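Local structure of glycosyl hydrolases family 31 family protein (Aspergillus niger, 6DRU) at residues W34-P39 with Y126-P131; A133-E138 with A211-V216; I282-Q287 with A318-S323. The protein catalyses the release of alpha-xylose from the non-reducing terminal glucose of xyloglucan oligosaccharides, as a glycoside hydrolase of family 31. One frame throughout, in Å; residues are numbered along the deposited sequence.

In the fold
Along the chain the three contacts follow one another in series. Contacts 1 and 2 are near neighbours, their centres about 6 Å apart, in the beta-rich N-terminal part. Strands 124-127 and 135-142 adjoin in a five-stranded antiparallel sheet, and a probable hydrogen bond from S136 N to Y127 O (2.8 Å) ties the two contacts together; both also touch the second subunit. Contact 3 lies apart, its centre about 46 Å from that of contact 1 and about 41 Å from that of contact 2, in the TIM-barrel domain that carries the xylose pocket. The first two contacts thus belong to the beta architecture at a subunit interface, the third to the catalytic core.

Contact 1. Residues W34-P39 with Y126-P131; sequences WPFRPP and YYWPGP
P35 packs against both Y126 and W128, and apolar contact dominates here. Its pyrrolidine ring lies over one face of Y126 in a CH-pi contact, with CG 3.9 Å from the centroid of the Y126 ring and 17° off the ring normal. W128, two residues on from Y126, passes P35 in the opposite direction, its CZ2 3.8 Å from P35 CG. F36 adds a looser touch: W128 CZ2 comes to the edge of the F36 ring, 4.1 Å from F36 CD2. Y126 also meets F135 edge-to-face, while F36 stacks on F16.

The polar ends turn to other partners. R37 NH1 stands 3.2 Å from W128 NE1, but both atoms are donors and cannot bond each other. A bend at chi2 (82°) carries the arginine chain to the indole, where the guanidinium and ring planes are inclined by 70°. R37 NH2 instead reaches N426 OD1 and G430 O of the second subunit, W128 NE1 donates to A133 O, and Y126 OH pairs with E17.

Within 34-39 the chain leaves its strand in a classic gamma turn centred on F36, closed by a backbone hydrogen bond from R37 N to P35 O (2.7 Å).

Strand 28-35 belongs to an eight-stranded mixed sheet and strand 124-127 edges a separate antiparallel one, so the contact joins two sheets at their ends, consistent with the beta-sandwich N-terminal domain of family 31 glycoside hydrolases.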
loop_
_atom_site.group_PDB
_atom_site.type_symbol
_atom_site.label_atom_id
_atom_site.label_comp_id
_atom_site.label_asym_id
_atom_site.label_seq_id
_atom_site.Cartn_x
_atom_site.Cartn_y
_atom_site.Cartn_z
ATOM N N TRP A 34 -0.391 -16.464 14.508
ATOM C CA TRP A 34 -0.273 -15.027 14.314
ATOM C C TRP A 34 1.178 -14.593 14.453
ATOM O O TRP A 34 1.896 -15.126 15.312
ATOM C CB TRP A 34 -1.139 -14.251 15.313
ATOM C CG TRP A 34 -0.773 -14.470 16.756
ATOM C CD1 TRP A 34 0.139 -13.765 17.486
ATOM C CD2 TRP A 34 -1.324 -15.450 17.643
ATOM N NE1 TRP A 34 0.195 -14.249 18.771
ATOM C CE2 TRP A 34 -0.694 -15.284 18.893
ATOM C CE3 TRP A 34 -2.286 -16.455 17.502
ATOM C CZ2 TRP A 34 -0.996 -16.083 19.993
ATOM C CZ3 TRP A 34 -2.584 -17.249 18.597
ATOM C CH2 TRP A 34 -1.941 -17.057 19.826
ATOM N N PRO A 35 1.642 -13.654 13.621
ATOM C CA PRO A 35 2.999 -13.116 13.791
ATOM C C PRO A 35 3.045 -11.830 14.609
ATOM O O PRO A 35 2.248 -10.911 14.389
ATOM C CB PRO A 35 3.452 -12.873 12.347
ATOM C CG PRO A 35 2.184 -12.536 11.625
ATOM C CD PRO A 35 1.060 -13.279 12.320
ATOM N N PHE A 36 3.980 -11.774 15.563
ATOM C CA PHE A 36 4.282 -10.587 16.363
ATOM C C PHE A 36 3.153 -10.166 17.301
ATOM O O PHE A 36 3.295 -10.280 18.524
ATOM C CB PHE A 36 4.672 -9.412 15.459
ATOM C CG PHE A 36 6.030 -9.558 14.826
ATOM C CD1 PHE A 36 7.178 -9.297 15.557
ATOM C CD2 PHE A 36 6.158 -9.947 13.501
ATOM C CE1 PHE A 36 8.429 -9.427 14.984
ATOM C CE2 PHE A 36 7.409 -10.076 12.919
ATOM C CZ PHE A 36 8.545 -9.816 13.662
ATOM N N ARG A 37 2.028 -9.677 16.757
ATOM C CA ARG A 37 1.037 -9.094 17.660
ATOM C C ARG A 37 -0.027 -10.114 18.024
ATOM O O ARG A 37 -0.551 -10.803 17.135
ATOM C CB ARG A 37 0.366 -7.864 17.043
ATOM C CG ARG A 37 1.302 -6.826 16.438
ATOM C CD ARG A 37 1.753 -7.191 15.034
ATOM N NE ARG A 37 2.825 -6.317 14.574
ATOM C CZ ARG A 37 3.516 -6.512 13.459
ATOM N NH1 ARG A 37 3.248 -7.555 12.687
ATOM N NH2 ARG A 37 4.473 -5.661 13.116
ATOM N N PRO A 38 -0.380 -10.214 19.303
ATOM C CA PRO A 38 -1.378 -11.197 19.738
ATOM C C PRO A 38 -2.756 -10.847 19.204
ATOM O O PRO A 38 -2.999 -9.702 18.790
ATOM C CB PRO A 38 -1.331 -11.093 21.271
ATOM C CG PRO A 38 -0.023 -10.435 21.575
ATOM C CD PRO A 38 0.216 -9.497 20.439
ATOM N N PRO A 39 -3.686 -11.803 19.196
ATOM C CA PRO A 39 -5.027 -11.519 18.672
ATOM C C PRO A 39 -5.726 -10.440 19.485
ATOM O O PRO A 39 -5.640 -10.405 20.714
ATOM C CB PRO A 39 -5.749 -12.866 18.791
ATOM C CG PRO A 39 -4.661 -13.883 18.842
ATOM C CD PRO A 39 -3.521 -13.223 19.553
ATOM N N TYR A 126 3.632 -15.073 5.630
ATOM C CA TYR A 126 3.072 -13.789 6.024
ATOM C C TYR A 126 3.676 -12.680 5.173
ATOM O O TYR A 126 4.857 -12.731 4.817
ATOM C CB TYR A 126 3.323 -13.503 7.507
ATOM C CG TYR A 126 2.853 -14.604 8.426
ATOM C CD1 TYR A 126 1.505 -14.771 8.709
ATOM C CD2 TYR A 126 3.761 -15.474 9.016
ATOM C CE1 TYR A 126 1.072 -15.778 9.551
ATOM C CE2 TYR A 126 3.338 -16.483 9.860
ATOM C CZ TYR A 126 1.994 -16.630 10.125
ATOM O OH TYR A 126 1.571 -17.636 10.965
ATOM N N TYR A 127 2.860 -11.679 4.854
ATOM C CA TYR A 127 3.275 -10.583 3.989
ATOM C C TYR A 127 2.553 -9.319 4.429
ATOM O O TYR A 127 1.335 -9.340 4.628
ATOM C CB TYR A 127 2.970 -10.909 2.524
ATOM C CG TYR A 127 3.138 -9.754 1.565
ATOM C CD1 TYR A 127 4.397 -9.366 1.125
ATOM C CD2 TYR A 127 2.033 -9.070 1.077
ATOM C CE1 TYR A 127 4.550 -8.314 0.237
ATOM C CE2 TYR A 127 2.175 -8.019 0.189
ATOM C CZ TYR A 127 3.435 -7.645 -0.228
ATOM O OH TYR A 127 3.575 -6.598 -1.114
ATOM N N TRP A 128 3.303 -8.228 4.579
ATOM C CA TRP A 128 2.751 -6.962 5.053
ATOM C C TRP A 128 2.670 -5.969 3.903
ATOM O O TRP A 128 3.699 -5.416 3.485
ATOM C CB TRP A 128 3.599 -6.395 6.195
ATOM C CG TRP A 128 3.373 -7.089 7.504
ATOM C CD1 TRP A 128 2.462 -6.754 8.463
ATOM C CD2 TRP A 128 4.065 -8.244 7.994
ATOM N NE1 TRP A 128 2.547 -7.625 9.522
ATOM C CE2 TRP A 128 3.522 -8.550 9.258
ATOM C CE3 TRP A 128 5.092 -9.048 7.489
ATOM C CZ2 TRP A 128 3.971 -9.625 10.022
ATOM C CZ3 TRP A 128 5.536 -10.114 8.250
ATOM C CH2 TRP A 128 4.976 -10.392 9.502
ATOM N N PRO A 129 1.483 -5.709 3.357
ATOM C CA PRO A 129 1.379 -4.813 2.200
ATOM C C PRO A 129 1.222 -3.349 2.584
ATOM O O PRO A 129 1.541 -2.460 1.789
ATOM C CB PRO A 129 0.132 -5.334 1.481
ATOM C CG PRO A 129 -0.732 -5.838 2.596
ATOM C CD PRO A 129 0.197 -6.356 3.673
ATOM N N GLY A 130 0.731 -3.083 3.793
ATOM C CA GLY A 130 0.462 -1.730 4.218
ATOM C C GLY A 130 1.426 -1.237 5.278
ATOM O O GLY A 130 2.307 -1.966 5.743
ATOM N N PRO A 131 1.276 0.027 5.681
ATOM C CA PRO A 131 2.160 0.573 6.721
ATOM C C PRO A 131 1.850 0.054 8.110
ATOM O O PRO A 131 2.705 0.165 8.998
ATOM C CB PRO A 131 1.919 2.083 6.625
ATOM C CG PRO A 131 0.514 2.190 6.132
ATOM C CD PRO A 131 0.304 1.023 5.200
#

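Contact 2. Residues A133-E138 with A211-V216; sequences AEFSAE and ASTTLV
F135 O accepts the backbone N-H of T213 at 2.9 Å (F135 O to T213 N), and S212 CA adds a C-H...O contact to the same oxygen at 3.5 Å. The return bond runs from F135 N to T213 O, 3.1 Å long and almost straight at 177°. Together they make F135 and T213 a hydrogen-bonded antiparallel pair.

T213 O has a second neighbour. The F135 ring lies over it, with the oxygen 3.3 Å above the ring plane and displaced toward the rim. With chi1 at 58°, CG of F135 is held between the backbone N and the carbonyl carbon, which folds the ring back across the neighbouring strand. Its far end then meets the backbone of T214 and L215, while CE2 lies 3.7 Å from T213 CG2.

This is the end of the pairing between strands 135-142 and 205-213, inner neighbours in a five-stranded antiparallel sheet of the N-terminal part. The chain turns a corner at A211 and S212, and beyond it strand 216-222 enters the eight-stranded sheet beside strand 28-35. The segment therefore passes from one sheet to the other. T213 OG1 spans this passage by donating to L215 O at 3.0 Å, approaching from above the carbonyl plane.

A137 and V216 close the apolar side, A137 CB touching V216 CG2 at 3.7 Å; V216 CG2 also comes to the edge of the F135 ring. T214 OG1 is hydrogen-bonded to E43 OE2. E134 also faces the interface, where its N is hydrogen-bonded to E134 OE2 of the second subunit.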
loop_
_atom_site.group_PDB
_atom_site.type_symbol
_atom_site.label_atom_id
_atom_site.label_comp_id
_atom_site.label_asym_id
_atom_site.label_seq_id
_atom_site.Cartn_x
_atom_site.Cartn_y
_atom_site.Cartn_z
ATOM N N ALA A 133 0.116 -3.093 10.829
ATOM C CA ALA A 133 0.492 -4.443 11.221
ATOM C C ALA A 133 -0.378 -5.524 10.594
ATOM O O ALA A 133 -0.041 -6.705 10.717
ATOM C CB ALA A 133 0.447 -4.585 12.747
ATOM N N GLU A 134 -1.478 -5.157 9.936
ATOM C CA GLU A 134 -2.298 -6.153 9.257
ATOM C C GLU A 134 -1.504 -6.808 8.137
ATOM O O GLU A 134 -0.707 -6.159 7.454
ATOM C CB GLU A 134 -3.567 -5.515 8.695
ATOM C CG GLU A 134 -4.504 -4.945 9.744
ATOM C CD GLU A 134 -5.687 -4.215 9.134
ATOM O OE1 GLU A 134 -6.671 -4.887 8.759
ATOM O OE2 GLU A 134 -5.627 -2.971 9.019
ATOM N N PHE A 135 -1.723 -8.107 7.949
ATOM C CA PHE A 135 -0.921 -8.901 7.034
ATOM C C PHE A 135 -1.817 -9.759 6.153
ATOM O O PHE A 135 -2.970 -10.044 6.485
ATOM C CB PHE A 135 0.066 -9.804 7.791
ATOM C CG PHE A 135 -0.599 -10.750 8.755
ATOM C CD1 PHE A 135 -0.862 -10.360 10.060
ATOM C CD2 PHE A 135 -0.968 -12.026 8.355
ATOM C CE1 PHE A 135 -1.478 -11.224 10.948
ATOM C CE2 PHE A 135 -1.584 -12.893 9.238
ATOM C CZ PHE A 135 -1.841 -12.491 10.536
ATOM N N SER A 136 -1.258 -10.168 5.019
ATOM C CA SER A 136 -1.843 -11.192 4.173
ATOM C C SER A 136 -1.208 -12.536 4.509
ATOM O O SER A 136 -0.029 -12.613 4.868
ATOM C CB SER A 136 -1.650 -10.861 2.691
ATOM O OG SER A 136 -0.457 -11.436 2.188
ATOM N N ALA A 137 -2.000 -13.599 4.403
ATOM C CA ALA A 137 -1.571 -14.923 4.829
ATOM C C ALA A 137 -1.782 -15.927 3.710
ATOM O O ALA A 137 -2.785 -15.871 2.993
ATOM C CB ALA A 137 -2.328 -15.378 6.080
ATOM N N GLU A 138 -0.826 -16.842 3.565
ATOM C CA GLU A 138 -0.906 -17.939 2.607
ATOM C C GLU A 138 -0.491 -19.215 3.327
ATOM O O GLU A 138 0.690 -19.394 3.641
ATOM C CB GLU A 138 -0.012 -17.676 1.394
ATOM C CG GLU A 138 -0.484 -16.520 0.524
ATOM C CD GLU A 138 0.539 -16.113 -0.519
ATOM O OE1 GLU A 138 1.131 -15.017 -0.387
ATOM O OE2 GLU A 138 0.757 -16.889 -1.469
ATOM N N ALA A 211 -6.611 -11.980 2.319
ATOM C CA ALA A 211 -6.105 -10.714 1.792
ATOM C C ALA A 211 -5.589 -9.810 2.904
ATOM O O ALA A 211 -4.523 -9.197 2.772
ATOM C CB ALA A 211 -7.198 -10.007 0.992
ATOM N N SER A 212 -6.330 -9.709 4.004
ATOM C CA SER A 212 -5.925 -8.880 5.130
ATOM C C SER A 212 -6.541 -9.459 6.391
ATOM O O SER A 212 -7.754 -9.683 6.442
ATOM C CB SER A 212 -6.359 -7.423 4.935
ATOM O OG SER A 212 -6.061 -6.642 6.080
ATOM N N THR A 213 -5.708 -9.705 7.396
ATOM C CA THR A 213 -6.180 -10.296 8.639
ATOM C C THR A 213 -5.162 -10.017 9.733
ATOM O O THR A 213 -4.039 -9.579 9.472
ATOM C CB THR A 213 -6.414 -11.803 8.490
ATOM O OG1 THR A 213 -6.977 -12.325 9.700
ATOM C CG2 THR A 213 -5.103 -12.518 8.198
ATOM N N THR A 214 -5.578 -10.273 10.972
ATOM C CA THR A 214 -4.694 -10.209 12.123
ATOM C C THR A 214 -4.498 -11.565 12.781
ATOM O O THR A 214 -3.797 -11.651 13.795
ATOM C CB THR A 214 -5.226 -9.211 13.160
ATOM O OG1 THR A 214 -6.431 -9.722 13.748
ATOM C CG2 THR A 214 -5.514 -7.865 12.505
ATOM N N LEU A 215 -5.089 -12.627 12.229
ATOM C CA LEU A 215 -5.064 -13.949 12.839
ATOM C C LEU A 215 -5.557 -15.007 11.861
ATOM O O LEU A 215 -6.604 -14.833 11.228
ATOM C CB LEU A 215 -5.922 -13.970 14.107
ATOM C CG LEU A 215 -6.185 -15.347 14.720
ATOM C CD1 LEU A 215 -4.888 -15.977 15.195
ATOM C CD2 LEU A 215 -7.190 -15.251 15.857
ATOM N N VAL A 216 -4.816 -16.106 11.733
ATOM C CA VAL A 216 -5.215 -17.247 10.917
ATOM C C VAL A 216 -5.862 -18.282 11.826
ATOM O O VAL A 216 -5.398 -18.511 12.951
ATOM C CB VAL A 216 -4.012 -17.839 10.159
ATOM C CG1 VAL A 216 -4.454 -18.978 9.259
ATOM C CG2 VAL A 216 -3.322 -16.761 9.344
#

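Contact 3. Residues I282-Q287 with A318-S323. With XYS (alpha-D-xylopyranose), chain N; NAG (2-acetamido-2-deoxy-beta-D-glucopyranose), chain D; BGC (beta-D-glucopyranose), chain F.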
loop_
_atom_site.group_PDB
_atom_site.type_symbol
_atom_site.label_atom_id
_atom_site.label_comp_id
_atom_site.label_asym_id
_atom_site.label_seq_id
_atom_site.Cartn_x
_atom_site.Cartn_y
_atom_site.Cartn_z
ATOM N N ILE A 282 -46.933 -16.741 -1.112
ATOM C CA ILE A 282 -46.962 -15.824 -2.246
ATOM C C ILE A 282 -45.835 -14.816 -2.053
ATOM O O ILE A 282 -45.700 -14.235 -0.968
ATOM C CB ILE A 282 -48.322 -15.111 -2.342
ATOM C CG1 ILE A 282 -49.434 -16.101 -2.710
ATOM C CG2 ILE A 282 -48.262 -13.983 -3.362
ATOM C CD1 ILE A 282 -49.561 -16.393 -4.175
ATOM N N VAL A 283 -45.031 -14.601 -3.092
ATOM C CA VAL A 283 -43.827 -13.779 -2.997
ATOM C C VAL A 283 -43.999 -12.522 -3.842
ATOM O O VAL A 283 -44.435 -12.596 -4.997
ATOM C CB VAL A 283 -42.578 -14.563 -3.434
ATOM C CG1 VAL A 283 -41.327 -13.746 -3.183
ATOM C CG2 VAL A 283 -42.505 -15.893 -2.702
ATOM N N ILE A 284 -43.644 -11.373 -3.267
ATOM C CA ILE A 284 -43.622 -10.090 -3.962
ATOM C C ILE A 284 -42.169 -9.716 -4.217
ATOM O O ILE A 284 -41.361 -9.667 -3.281
ATOM C CB ILE A 284 -44.334 -8.993 -3.151
ATOM C CG1 ILE A 284 -45.795 -9.372 -2.902
ATOM C CG2 ILE A 284 -44.248 -7.656 -3.873
ATOM C CD1 ILE A 284 -46.530 -8.395 -2.010
ATOM N N ASP A 285 -41.836 -9.442 -5.477
ATOM C CA ASP A 285 -40.449 -9.236 -5.874
ATOM C C ASP A 285 -40.031 -7.787 -5.611
ATOM O O ASP A 285 -40.693 -7.038 -4.888
ATOM C CB ASP A 285 -40.260 -9.638 -7.336
ATOM C CG ASP A 285 -38.816 -9.976 -7.671
ATOM O OD1 ASP A 285 -37.931 -9.733 -6.822
ATOM O OD2 ASP A 285 -38.565 -10.481 -8.786
ATOM N N TYR A 286 -38.911 -7.379 -6.205
ATOM C CA TYR A 286 -38.309 -6.076 -5.952
ATOM C C TYR A 286 -39.028 -4.987 -6.750
ATOM O O TYR A 286 -40.075 -5.214 -7.365
ATOM C CB TYR A 286 -36.810 -6.120 -6.252
ATOM C CG TYR A 286 -36.410 -6.247 -7.714
ATOM C CD1 TYR A 286 -37.231 -6.870 -8.649
ATOM C CD2 TYR A 286 -35.192 -5.750 -8.154
ATOM C CE1 TYR A 286 -36.850 -6.982 -9.976
ATOM C CE2 TYR A 286 -34.801 -5.861 -9.475
ATOM C CZ TYR A 286 -35.632 -6.476 -10.383
ATOM O OH TYR A 286 -35.243 -6.583 -11.699
ATOM N N GLN A 287 -38.466 -3.776 -6.729
ATOM C CA GLN A 287 -39.004 -2.600 -7.415
ATOM C C GLN A 287 -40.416 -2.250 -6.955
ATOM O O GLN A 287 -41.118 -1.484 -7.624
ATOM C CB GLN A 287 -38.970 -2.780 -8.937
ATOM C CG GLN A 287 -37.583 -3.055 -9.500
ATOM C CD GLN A 287 -36.640 -1.874 -9.346
ATOM O OE1 GLN A 287 -36.084 -1.643 -8.272
ATOM N NE2 GLN A 287 -36.459 -1.120 -10.423
ATOM N N ALA A 318 -52.254 -18.999 2.483
ATOM C CA ALA A 318 -50.829 -18.869 2.240
ATOM C C ALA A 318 -50.253 -17.680 2.997
ATOM O O ALA A 318 -50.923 -16.665 3.209
ATOM C CB ALA A 318 -50.557 -18.711 0.743
ATOM N N GLU A 319 -49.000 -17.822 3.418
ATOM C CA GLU A 319 -48.266 -16.692 3.956
ATOM C C GLU A 319 -47.682 -15.868 2.812
ATOM O O GLU A 319 -47.775 -16.233 1.638
ATOM C CB GLU A 319 -47.169 -17.165 4.907
ATOM C CG GLU A 319 -47.699 -17.758 6.203
ATOM C CD GLU A 319 -47.124 -17.079 7.432
ATOM O OE1 GLU A 319 -47.522 -15.931 7.725
ATOM O OE2 GLU A 319 -46.277 -17.699 8.111
ATOM N N MET A 320 -47.067 -14.742 3.160
ATOM C CA MET A 320 -46.538 -13.823 2.165
ATOM C C MET A 320 -45.069 -13.527 2.433
ATOM O O MET A 320 -44.600 -13.584 3.573
ATOM C CB MET A 320 -47.335 -12.512 2.136
ATOM C CG MET A 320 -48.793 -12.692 1.749
ATOM S SD MET A 320 -49.449 -11.256 0.881
ATOM C CE MET A 320 -48.440 -11.271 -0.598
ATOM N N MET A 321 -44.350 -13.213 1.355
ATOM C CA MET A 321 -42.944 -12.842 1.408
ATOM C C MET A 321 -42.720 -11.629 0.517
ATOM O O MET A 321 -43.293 -11.537 -0.572
ATOM C CB MET A 321 -42.036 -13.999 0.961
ATOM C CG MET A 321 -40.561 -13.640 0.896
ATOM S SD MET A 321 -39.494 -15.032 0.484
ATOM C CE MET A 321 -39.517 -15.946 2.025
ATOM N N ALA A 322 -41.886 -10.701 0.983
ATOM C CA ALA A 322 -41.590 -9.482 0.245
ATOM C C ALA A 322 -40.083 -9.323 0.095
ATOM O O ALA A 322 -39.297 -9.850 0.888
ATOM C CB ALA A 322 -42.184 -8.250 0.935
ATOM N N SER A 323 -39.691 -8.575 -0.931
ATOM C CA SER A 323 -38.295 -8.413 -1.306
ATOM C C SER A 323 -37.735 -7.096 -0.785
ATOM O O SER A 323 -38.442 -6.088 -0.693
ATOM C CB SER A 323 -38.136 -8.469 -2.828
ATOM O OG SER A 323 -36.858 -8.006 -3.230
HETATM C C1 XYS N . -32.353 -10.444 -8.729
HETATM C C2 XYS N . -32.845 -11.755 -8.160
HETATM C C3 XYS N . -34.146 -12.128 -8.835
HETATM C C4 XYS N . -35.124 -10.979 -8.725
HETATM C C5 XYS N . -34.466 -9.710 -9.221
HETATM O O1 XYS N . -32.166 -10.580 -10.118
HETATM O O2 XYS N . -31.884 -12.758 -8.381
HETATM O O3 XYS N . -34.690 -13.271 -8.218
HETATM O O4 XYS N . -36.259 -11.255 -9.511
HETATM O O5 XYS N . -33.305 -9.439 -8.467
HETATM C C1 NAG D . -36.820 2.771 -10.763
HETATM C C2 NAG D . -37.467 3.123 -12.088
HETATM C C3 NAG D . -38.885 3.565 -11.993
HETATM C C4 NAG D . -39.674 2.773 -10.974
HETATM C C5 NAG D . -38.907 2.688 -9.677
HETATM C C6 NAG D . -39.701 1.899 -8.660
HETATM C C7 NAG D . -35.646 3.868 -13.581
HETATM C C8 NAG D . -34.844 4.996 -14.195
HETATM N N2 NAG D . -36.701 4.163 -12.681
HETATM O O3 NAG D . -39.482 3.475 -13.267
HETATM O O4 NAG D . -40.907 3.411 -10.748
HETATM O O5 NAG D . -37.690 2.040 -9.938
HETATM O O6 NAG D . -38.821 1.224 -7.791
HETATM O O7 NAG D . -35.387 2.715 -13.861
HETATM C C2 BGC F . -28.768 -7.439 -14.515
HETATM C C3 BGC F . -28.088 -7.594 -13.199
HETATM C C4 BGC F . -29.075 -7.268 -12.063
HETATM C C5 BGC F . -30.347 -8.049 -12.238
HETATM C C6 BGC F . -31.360 -7.621 -11.185
HETATM C C1 BGC F . -29.995 -8.313 -14.510
HETATM O O2 BGC F . -27.886 -7.832 -15.590
HETATM O O3 BGC F . -27.004 -6.739 -13.146
HETATM O O4 BGC F . -28.498 -7.603 -10.821
HETATM O O5 BGC F . -30.895 -7.811 -13.519
HETATM O O6 BGC F . -32.653 -8.027 -11.580
HETATM O O HOH W 1 -35.626 -9.616 -5.301
#
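The side chains of I282 and M320 run in the same direction, flank to flank, on adjacent parallel strands of the TIM barrel. Strands 281-284 and 319-328, with helix 305-316 between them in sequence, form one of its beta-alpha-beta units. The strand axes are inclined by only 19°, and I282 N to E319 O, M321 N to I282 O and I284 N to M321 O are the backbone hydrogen bonds that join them.

The side chains alternate between the two faces. I282, I284, M320 and A322 share the face toward the helices: M320 bends at chi2 and chi3 so that its CE methyl comes between the two isoleucines, 3.9 Å from I282 CG2 and 3.7 Å from I284 CD1. Helix 305-316 packs against this group through M308. V283 and M321 also run alongside each other, on the opposite face, V283 CG2 meeting M321 CB at 4.2 Å.

Toward D285 and Y286 the contact becomes part of the xylose pocket. S323 CB lies against the D285 backbone, and its hydroxyl neighbours Y286 CB. A water links the two segments, donating to D285 OD1 at 2.8 Å and hydrogen-bonded to S323 OG. The S323 side chain is also about 4 Å from that of the active-site residue D395. The Y286 ring is sandwiched, with Q287 CG over one face and C5 of the xylose over the other, while its OH accepts from O6 of a glucose. The D285 carboxylate reaches across to the same xylose, whose O4 donates to D285 OD2 at 2.5 Å.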